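Local coordinates for conserved protein with 2 CBS domains (Pyrobaculum aerophilum, PDB 2RIH) that binds AMP and, with its pair of CBS domains, probably acts as an archaeal adenine-nucleotide sensor, at residues V16-T21 against A28-K33; L60-Q65 against M74-S79; I81-T86 against A93-R98. All coordinates share one frame; numbering follows the deposited sequence.

The three contacts follow one another along the chain. Contact 1 sets strand 16-19 against helix 24-34, and contact 3 repeats this strand-helix pairing in the second CBS domain with strand 82-84 and helix 89-99; their centres lie about 22 Å apart, on opposite sides of the chain's centre. Contact 2 joins helix 56-64 to the loop that leads on to strand 82-84. Its centre is about 14 Å from that of contact 1, which it touches where Glu20 CB meets Met74 CE at 3.5 Å, and about 22 Å from that of contact 3. Each contact holds at least one AMP-binding residue, and all three touch the second subunit, so ligand sites and dimer interface share these elements.

Contact 1 (V16-T21 against A28-K33); sequences VSLPET and ATELAK
Glu30 meets the strand with the aliphatic part of its side chain: CB rests on Val16 CG1 at 3.8 Å, and one carbon further out CG lies against Leu18 CD2 at 3.9 Å. Val16 and Leu18, two residues apart on the strand, both point toward the helix, and the stem of the glutamate bridges them. A bend at chi2 (-51°) then turns the carboxylate away from these methyls. There Glu30 OE2 takes Lys33 NZ on its syn lone pair at 3.0 Å, a salt bridge one helical turn along. With an alanine in place of Glu30 the CB packing on Val16 could stay, but the loss of the CG methylene would probably open a gap beside Leu18 CD2 and leave the Lys33 ammonium without its mate.

Leu31 comes next, reaching the strand only with its end: its CD2 is 4.1 Å from Val16 CG1. Val16 CG1, turned anti to its own N (chi1 171°), thereby meets both Glu30 CB and Leu31 CD2. Leu31 also packs on Ala39 of strand 38-43 and on Leu60 of the second subunit.

Strand 16-19 and the helix segment run nearly antiparallel (163°), with axes 8.9 Å apart. This is the first strand-helix step of the beta-alpha-beta unit 16-19, 24-34, 38-43 of a CBS domain, and it sets Val16, an AMP-binding residue, against the helix.

Contact 2 (L60-Q65 against M74-S79); sequences LRAVAQ and MPIANS
Arg61 and Ile76 make the polar approach of this contact. In one of its two modelled conformers, Arg61 NH1 stands 3.2 Å from Ile76 O, which lies at the guanidinium edge, close to its plane; Arg61 NH1 also comes within 3.6 Å of Ile76 CB. The arginine chain runs out extended through its first two torsions and bends at chi3 (47°), bringing the guanidinium edge toward Ile76 O; the two side chains slide past each other in opposite directions. Gln65 OE1 lies at the guanidinium edge too, in its plane. A charged partner is near as well: Asp58 forms a long, weak ion pair with Arg61 NH1 and accepts a hydrogen bond from Asn78 ND2.

The apolar part is Ile76 against the helix. Ile76 CD1 faces Ala62 CB at 4.4 Å, a loose touch that Leu67 supplements by packing on both residues.

Backbone bonding stays within each segment. Gln65 N bonds to Arg61 O at 3.0 Å in the helix, and Ala77 N to Met74 O at 2.9 Å closes the short 3-10 turn that carries Ile76.

Arg61, Asp58 and Asn78 all bind AMP at the second site. Ile76 gives the loop an apolar touch on the helix, beside the arginine, whose two deposited conformers are consistent with a side chain that can adjust when AMP binds.

Contact 3 (I81-T86 against A93-R98); sequences ITVLDT and AEKMRR
Arg98 N bonds to Glu94 O at 2.8 Å within the helix that presents Lys95 to Ile81 and Thr82. The outer half of the Lys95 side chain runs beside Thr82 O, with CD and CE each 3.7 Å from that oxygen and NZ at 3.8 Å, an approach too long for a hydrogen bond. The lysine leans across from the helix because its chain bends at chi2 (-133°), then runs nearly extended to the amino group. Its CD presses on Ile81 CG2 at 3.5 Å, the tightest meeting of the two segments, the two side chains crossing at a slant. Ile81 CG2 is turned anti to the backbone N, which sets that methyl against the lysine. Val83 CG1 touches Lys95 CD more loosely, at 4.4 Å.

Strand 82-84 and helix 89-99 open the beta-alpha-beta unit of the second CBS domain, which strand 103-107 completes; Val83 pairs through its backbone with Val105 and Val107. Ile81, just ahead of the strand, belongs to the second AMP site.

Met96 points away from the strand and packs on Ile119 and Leu122 of helix 119-123, and on Phe124 of the second subunit.

Contact 1 (V16-T21 against A28-K33)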
loop_
_atom_site.group_PDB
_atom_site.type_symbol
_atom_site.label_atom_id
_atom_site.label_comp_id
_atom_site.label_asym_id
_atom_site.label_seq_id
_atom_site.Cartn_x
_atom_site.Cartn_y
_atom_site.Cartn_z
ATOM N N VAL A 16 -6.394 11.322 7.712
ATOM C CA VAL A 16 -5.256 12.209 7.818
ATOM C C VAL A 16 -5.439 13.320 6.785
ATOM O O VAL A 16 -5.471 13.066 5.575
ATOM C CB VAL A 16 -3.924 11.473 7.561
ATOM C CG1 VAL A 16 -2.778 12.461 7.460
ATOM C CG2 VAL A 16 -3.663 10.471 8.658
ATOM N N SER A 17 -5.608 14.546 7.261
ATOM C CA SER A 17 -5.685 15.681 6.362
ATOM C C SER A 17 -4.748 16.779 6.831
ATOM O O SER A 17 -4.544 16.963 8.024
ATOM C CB SER A 17 -7.119 16.205 6.235
ATOM O OG SER A 17 -7.581 16.744 7.457
ATOM N N LEU A 18 -4.173 17.484 5.865
ATOM C CA LEU A 18 -3.290 18.599 6.123
ATOM C C LEU A 18 -3.680 19.717 5.157
ATOM O O LEU A 18 -4.241 19.446 4.094
ATOM C CB LEU A 18 -1.826 18.199 5.911
ATOM C CG LEU A 18 -1.212 17.140 6.836
ATOM C CD1 LEU A 18 -1.475 15.712 6.324
ATOM C CD2 LEU A 18 0.273 17.378 6.979
ATOM N N PRO A 19 -3.418 20.981 5.533
ATOM C CA PRO A 19 -3.663 22.034 4.546
ATOM C C PRO A 19 -2.785 21.868 3.301
ATOM O O PRO A 19 -1.708 21.257 3.360
ATOM C CB PRO A 19 -3.341 23.331 5.298
ATOM C CG PRO A 19 -2.574 22.929 6.504
ATOM C CD PRO A 19 -2.937 21.509 6.819
ATOM N N GLU A 20 -3.271 22.400 2.187
ATOM C CA GLU A 20 -2.602 22.302 0.887
ATOM C C GLU A 20 -1.174 22.863 0.824
ATOM O O GLU A 20 -0.452 22.581 -0.131
ATOM C CB GLU A 20 -3.465 22.973 -0.191
ATOM C CG GLU A 20 -3.810 24.441 0.062
ATOM C CD GLU A 20 -4.572 25.054 -1.094
ATOM O OE1 GLU A 20 -5.649 25.623 -0.865
ATOM O OE2 GLU A 20 -4.097 24.953 -2.239
ATOM N N THR A 21 -0.790 23.654 1.825
ATOM C CA THR A 21 0.558 24.226 1.946
ATOM C C THR A 21 1.550 23.294 2.654
ATOM O O THR A 21 2.730 23.632 2.794
ATOM C CB THR A 21 0.512 25.535 2.764
ATOM O OG1 THR A 21 -0.249 25.312 3.957
ATOM C CG2 THR A 21 -0.131 26.664 1.966
ATOM N N ALA A 28 4.347 12.970 5.535
ATOM C CA ALA A 28 4.984 11.735 5.987
ATOM C C ALA A 28 4.880 11.525 7.492
ATOM O O ALA A 28 4.635 10.410 7.940
ATOM C CB ALA A 28 6.449 11.702 5.553
ATOM N N THR A 29 5.066 12.593 8.264
ATOM C CA THR A 29 4.994 12.528 9.728
ATOM C C THR A 29 3.589 12.144 10.198
ATOM O O THR A 29 3.423 11.238 11.035
ATOM C CB THR A 29 5.425 13.870 10.362
ATOM O OG1 THR A 29 6.789 14.140 10.007
ATOM C CG2 THR A 29 5.277 13.853 11.896
ATOM N N GLU A 30 2.578 12.795 9.632
ATOM C CA GLU A 30 1.200 12.521 10.022
ATOM C C GLU A 30 0.748 11.124 9.613
ATOM O O GLU A 30 0.062 10.448 10.373
ATOM C CB GLU A 30 0.249 13.579 9.466
ATOM C CG GLU A 30 0.511 14.976 9.986
ATOM C CD GLU A 30 0.599 15.057 11.496
ATOM O OE1 GLU A 30 1.556 15.680 11.999
ATOM O OE2 GLU A 30 -0.283 14.502 12.174
ATOM N N LEU A 31 1.143 10.692 8.420
ATOM C CA LEU A 31 0.844 9.330 7.963
ATOM C C LEU A 31 1.530 8.268 8.833
ATOM O O LEU A 31 0.912 7.264 9.200
ATOM C CB LEU A 31 1.268 9.146 6.506
ATOM C CG LEU A 31 0.422 9.817 5.417
ATOM C CD1 LEU A 31 1.044 9.509 4.061
ATOM C CD2 LEU A 31 -1.041 9.361 5.483
ATOM N N ALA A 32 2.805 8.486 9.149
ATOM C CA ALA A 32 3.567 7.564 9.997
ATOM C C ALA A 32 2.911 7.414 11.371
ATOM O O ALA A 32 2.750 6.304 11.870
ATOM C CB ALA A 32 5.015 8.048 10.156
ATOM N N LYS A 33 2.544 8.554 11.956
ATOM C CA LYS A 33 1.857 8.641 13.250
ATOM C C LYS A 33 0.525 7.875 13.304
ATOM O O LYS A 33 0.254 7.142 14.256
ATOM C CB LYS A 33 1.635 10.126 13.558
ATOM C CG LYS A 33 0.755 10.475 14.748
ATOM C CD LYS A 33 0.802 11.990 14.941
ATOM C CE LYS A 33 -0.503 12.574 15.434
ATOM N NZ LYS A 33 -0.544 14.050 15.148
#

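Contact 2 (L60-Q65 against M74-S79)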
loop_
_atom_site.group_PDB
_atom_site.type_symbol
_atom_site.label_atom_id
_atom_site.label_comp_id
_atom_site.label_asym_id
_atom_site.label_seq_id
_atom_site.Cartn_x
_atom_site.Cartn_y
_atom_site.Cartn_z
ATOM N N LEU A 60 7.420 7.822 -1.693
ATOM C CA LEU A 60 8.412 6.870 -2.174
ATOM C C LEU A 60 9.112 7.422 -3.423
ATOM O O LEU A 60 10.342 7.415 -3.515
ATOM C CB LEU A 60 7.728 5.530 -2.500
ATOM C CG LEU A 60 8.583 4.328 -2.899
ATOM C CD1 LEU A 60 9.185 3.690 -1.665
ATOM C CD2 LEU A 60 7.739 3.290 -3.658
ATOM N N ARG A 61 8.310 7.886 -4.381
ATOM C CA ARG A 61 8.830 8.464 -5.622
ATOM C C ARG A 61 9.686 9.702 -5.347
ATOM O O ARG A 61 10.713 9.916 -6.002
ATOM C CB ARG A 61 7.679 8.811 -6.575
ATOM C CG ARG A 61 8.119 9.534 -7.849
ATOM C CD ARG A 61 6.949 9.840 -8.782
ATOM N NE ARG A 61 5.813 10.426 -8.074
ATOM C CZ ARG A 61 5.747 11.679 -7.631
ATOM N NH1 ARG A 61 4.653 12.084 -6.994
ATOM N NH2 ARG A 61 6.759 12.530 -7.807
ATOM N N ALA A 62 9.261 10.511 -4.375
ATOM C CA ALA A 62 9.988 11.707 -3.952
ATOM C C ALA A 62 11.392 11.362 -3.464
ATOM O O ALA A 62 12.360 12.026 -3.823
ATOM C CB ALA A 62 9.211 12.429 -2.843
ATOM N N VAL A 63 11.478 10.322 -2.640
ATOM C CA VAL A 63 12.738 9.791 -2.136
ATOM C C VAL A 63 13.629 9.320 -3.305
ATOM O O VAL A 63 14.781 9.720 -3.402
ATOM C CB VAL A 63 12.479 8.616 -1.146
ATOM C CG1 VAL A 63 13.774 7.899 -0.772
ATOM C CG2 VAL A 63 11.764 9.111 0.105
ATOM N N ALA A 64 13.071 8.488 -4.185
ATOM C CA ALA A 64 13.784 7.966 -5.362
ATOM C C ALA A 64 14.366 9.079 -6.238
ATOM O O ALA A 64 15.462 8.928 -6.788
ATOM C CB ALA A 64 12.849 7.059 -6.202
ATOM N N GLN A 65 13.642 10.194 -6.341
ATOM C CA GLN A 65 14.050 11.334 -7.165
ATOM C C GLN A 65 14.904 12.366 -6.425
ATOM O O GLN A 65 15.319 13.360 -7.014
ATOM C CB GLN A 65 12.816 12.016 -7.756
ATOM C CG GLN A 65 12.091 11.163 -8.796
ATOM C CD GLN A 65 10.782 11.775 -9.255
ATOM O OE1 GLN A 65 10.368 12.826 -8.769
ATOM N NE2 GLN A 65 10.118 11.112 -10.191
ATOM N N MET A 74 2.285 19.619 -2.365
ATOM C CA MET A 74 1.329 19.768 -3.474
ATOM C C MET A 74 1.878 19.339 -4.844
ATOM O O MET A 74 1.173 18.649 -5.587
ATOM C CB MET A 74 0.735 21.187 -3.539
ATOM C CG MET A 74 -0.379 21.348 -4.594
ATOM S SD MET A 74 -1.789 20.223 -4.375
ATOM C CE MET A 74 -2.675 21.101 -3.090
ATOM N N PRO A 75 3.110 19.754 -5.203
ATOM C CA PRO A 75 3.679 19.274 -6.471
ATOM C C PRO A 75 3.768 17.741 -6.633
ATOM O O PRO A 75 3.803 17.266 -7.754
ATOM C CB PRO A 75 5.078 19.903 -6.491
ATOM C CG PRO A 75 4.954 21.116 -5.647
ATOM C CD PRO A 75 4.011 20.719 -4.542
ATOM N N ILE A 76 3.804 16.974 -5.545
ATOM C CA ILE A 76 3.836 15.510 -5.672
ATOM C C ILE A 76 2.440 14.890 -5.505
ATOM O O ILE A 76 2.278 13.676 -5.607
ATOM C CB ILE A 76 4.858 14.849 -4.714
ATOM C CG1 ILE A 76 4.402 14.892 -3.251
ATOM C CG2 ILE A 76 6.216 15.507 -4.873
ATOM C CD1 ILE A 76 5.139 13.918 -2.364
ATOM N N ALA A 77 1.449 15.743 -5.262
ATOM C CA ALA A 77 0.078 15.322 -4.986
ATOM C C ALA A 77 -0.695 14.933 -6.246
ATOM O O ALA A 77 -0.313 15.275 -7.366
ATOM C CB ALA A 77 -0.653 16.441 -4.240
ATOM N N ASN A 78 -1.793 14.216 -6.041
ATOM C CA ASN A 78 -2.669 13.765 -7.117
ATOM C C ASN A 78 -4.080 14.261 -6.870
ATOM O O ASN A 78 -4.437 14.585 -5.743
ATOM C CB ASN A 78 -2.685 12.238 -7.173
ATOM C CG ASN A 78 -1.313 11.656 -7.372
ATOM O OD1 ASN A 78 -0.685 11.873 -8.404
ATOM N ND2 ASN A 78 -0.830 10.927 -6.381
ATOM N N SER A 79 -4.881 14.316 -7.930
ATOM C CA SER A 79 -6.284 14.704 -7.812
ATOM C C SER A 79 -7.038 13.652 -6.998
ATOM O O SER A 79 -6.791 12.456 -7.167
ATOM C CB SER A 79 -6.922 14.856 -9.189
ATOM O OG SER A 79 -8.160 15.522 -9.090
#

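Contact 3 (I81-T86 against A93-R98)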
loop_
_atom_site.group_PDB
_atom_site.type_symbol
_atom_site.label_atom_id
_atom_site.label_comp_id
_atom_site.label_asym_id
_atom_site.label_seq_id
_atom_site.Cartn_x
_atom_site.Cartn_y
_atom_site.Cartn_z
ATOM N N ILE A 81 -9.491 10.921 -5.989
ATOM C CA ILE A 81 -10.455 9.975 -6.528
ATOM C C ILE A 81 -11.413 9.644 -5.383
ATOM O O ILE A 81 -11.020 9.047 -4.374
ATOM C CB ILE A 81 -9.798 8.678 -7.070
ATOM C CG1 ILE A 81 -8.724 8.995 -8.132
ATOM C CG2 ILE A 81 -10.879 7.721 -7.631
ATOM C CD1 ILE A 81 -9.175 9.925 -9.281
ATOM N N THR A 82 -12.667 10.040 -5.540
ATOM C CA THR A 82 -13.615 9.989 -4.443
ATOM C C THR A 82 -14.771 9.018 -4.653
ATOM O O THR A 82 -15.124 8.676 -5.780
ATOM C CB THR A 82 -14.243 11.377 -4.186
ATOM O OG1 THR A 82 -15.014 11.758 -5.326
ATOM C CG2 THR A 82 -13.169 12.443 -3.909
ATOM N N VAL A 83 -15.345 8.590 -3.532
ATOM C CA VAL A 83 -16.634 7.904 -3.509
ATOM C C VAL A 83 -17.480 8.563 -2.436
ATOM O O VAL A 83 -16.964 9.281 -1.585
ATOM C CB VAL A 83 -16.509 6.386 -3.211
ATOM C CG1 VAL A 83 -15.785 5.687 -4.345
ATOM C CG2 VAL A 83 -15.808 6.141 -1.868
ATOM N N LEU A 84 -18.785 8.326 -2.494
ATOM C CA LEU A 84 -19.704 8.813 -1.473
ATOM C C LEU A 84 -19.705 7.872 -0.275
ATOM O O LEU A 84 -19.483 6.672 -0.427
ATOM C CB LEU A 84 -21.128 8.938 -2.030
ATOM C CG LEU A 84 -21.364 9.979 -3.120
ATOM C CD1 LEU A 84 -22.715 9.728 -3.789
ATOM C CD2 LEU A 84 -21.284 11.408 -2.553
ATOM N N ASP A 85 -19.940 8.430 0.915
ATOM C CA ASP A 85 -20.115 7.646 2.143
ATOM C C ASP A 85 -21.300 6.661 2.053
ATOM O O ASP A 85 -21.332 5.641 2.753
ATOM C CB ASP A 85 -20.265 8.567 3.373
ATOM C CG ASP A 85 -21.415 9.573 3.247
ATOM O OD1 ASP A 85 -21.943 9.792 2.136
ATOM O OD2 ASP A 85 -21.781 10.168 4.279
ATOM N N THR A 86 -22.246 6.975 1.171
ATOM C CA THR A 86 -23.432 6.164 0.914
ATOM C C THR A 86 -23.297 5.176 -0.260
ATOM O O THR A 86 -24.213 4.391 -0.511
ATOM C CB THR A 86 -24.624 7.082 0.585
ATOM O OG1 THR A 86 -24.243 7.977 -0.467
ATOM C CG2 THR A 86 -25.050 7.888 1.818
ATOM N N ALA A 93 -14.095 -0.389 -4.666
ATOM C CA ALA A 93 -13.231 -1.420 -5.229
ATOM C C ALA A 93 -12.992 -1.191 -6.717
ATOM O O ALA A 93 -11.858 -1.243 -7.178
ATOM C CB ALA A 93 -13.836 -2.806 -5.009
ATOM N N GLU A 94 -14.068 -0.935 -7.458
ATOM C CA GLU A 94 -13.971 -0.665 -8.890
ATOM C C GLU A 94 -13.121 0.578 -9.183
ATOM O O GLU A 94 -12.244 0.541 -10.053
ATOM C CB GLU A 94 -15.370 -0.532 -9.506
ATOM C CG GLU A 94 -15.404 -0.671 -11.021
ATOM C CD GLU A 94 -14.820 -1.990 -11.520
ATOM O OE1 GLU A 94 -14.902 -3.019 -10.800
ATOM O OE2 GLU A 94 -14.272 -1.994 -12.643
ATOM N N LYS A 95 -13.351 1.664 -8.450
ATOM C CA LYS A 95 -12.523 2.867 -8.610
ATOM C C LYS A 95 -11.047 2.584 -8.310
ATOM O O LYS A 95 -10.168 3.078 -9.011
ATOM C CB LYS A 95 -13.026 4.044 -7.754
ATOM C CG LYS A 95 -14.227 4.775 -8.354
ATOM C CD LYS A 95 -14.045 6.289 -8.335
ATOM C CE LYS A 95 -15.180 7.014 -9.062
ATOM N NZ LYS A 95 -14.768 8.380 -9.549
ATOM N N MET A 96 -10.771 1.789 -7.280
ATOM C CA MET A 96 -9.394 1.407 -6.981
ATOM C C MET A 96 -8.791 0.632 -8.145
ATOM O O MET A 96 -7.674 0.918 -8.564
ATOM C CB MET A 96 -9.307 0.561 -5.711
ATOM C CG MET A 96 -9.477 1.345 -4.452
ATOM S SD MET A 96 -9.397 0.286 -3.014
ATOM C CE MET A 96 -10.237 1.353 -1.849
ATOM N N ARG A 97 -9.539 -0.349 -8.653
ATOM C CA ARG A 97 -9.094 -1.184 -9.774
ATOM C C ARG A 97 -8.852 -0.365 -11.039
ATOM O O ARG A 97 -7.805 -0.491 -11.679
ATOM C CB ARG A 97 -10.120 -2.296 -10.076
ATOM C CG ARG A 97 -9.804 -3.113 -11.342
ATOM C CD ARG A 97 -10.695 -4.351 -11.517
ATOM N NE ARG A 97 -11.910 -4.110 -12.303
ATOM C CZ ARG A 97 -11.976 -4.078 -13.638
ATOM N NH1 ARG A 97 -10.894 -4.246 -14.390
ATOM N NH2 ARG A 97 -13.143 -3.864 -14.234
ATOM N N ARG A 98 -9.825 0.469 -11.392
ATOM C CA ARG A 98 -9.779 1.224 -12.648
ATOM C C ARG A 98 -8.783 2.382 -12.642
ATOM O O ARG A 98 -8.311 2.783 -13.695
ATOM C CB ARG A 98 -11.178 1.725 -13.037
ATOM C CG ARG A 98 -12.222 0.626 -13.263
ATOM C CD ARG A 98 -11.737 -0.485 -14.194
ATOM N NE ARG A 98 -11.057 0.021 -15.391
ATOM C CZ ARG A 98 -11.630 0.273 -16.563
ATOM N NH1 ARG A 98 -12.939 0.078 -16.754
ATOM N NH2 ARG A 98 -10.885 0.730 -17.567
#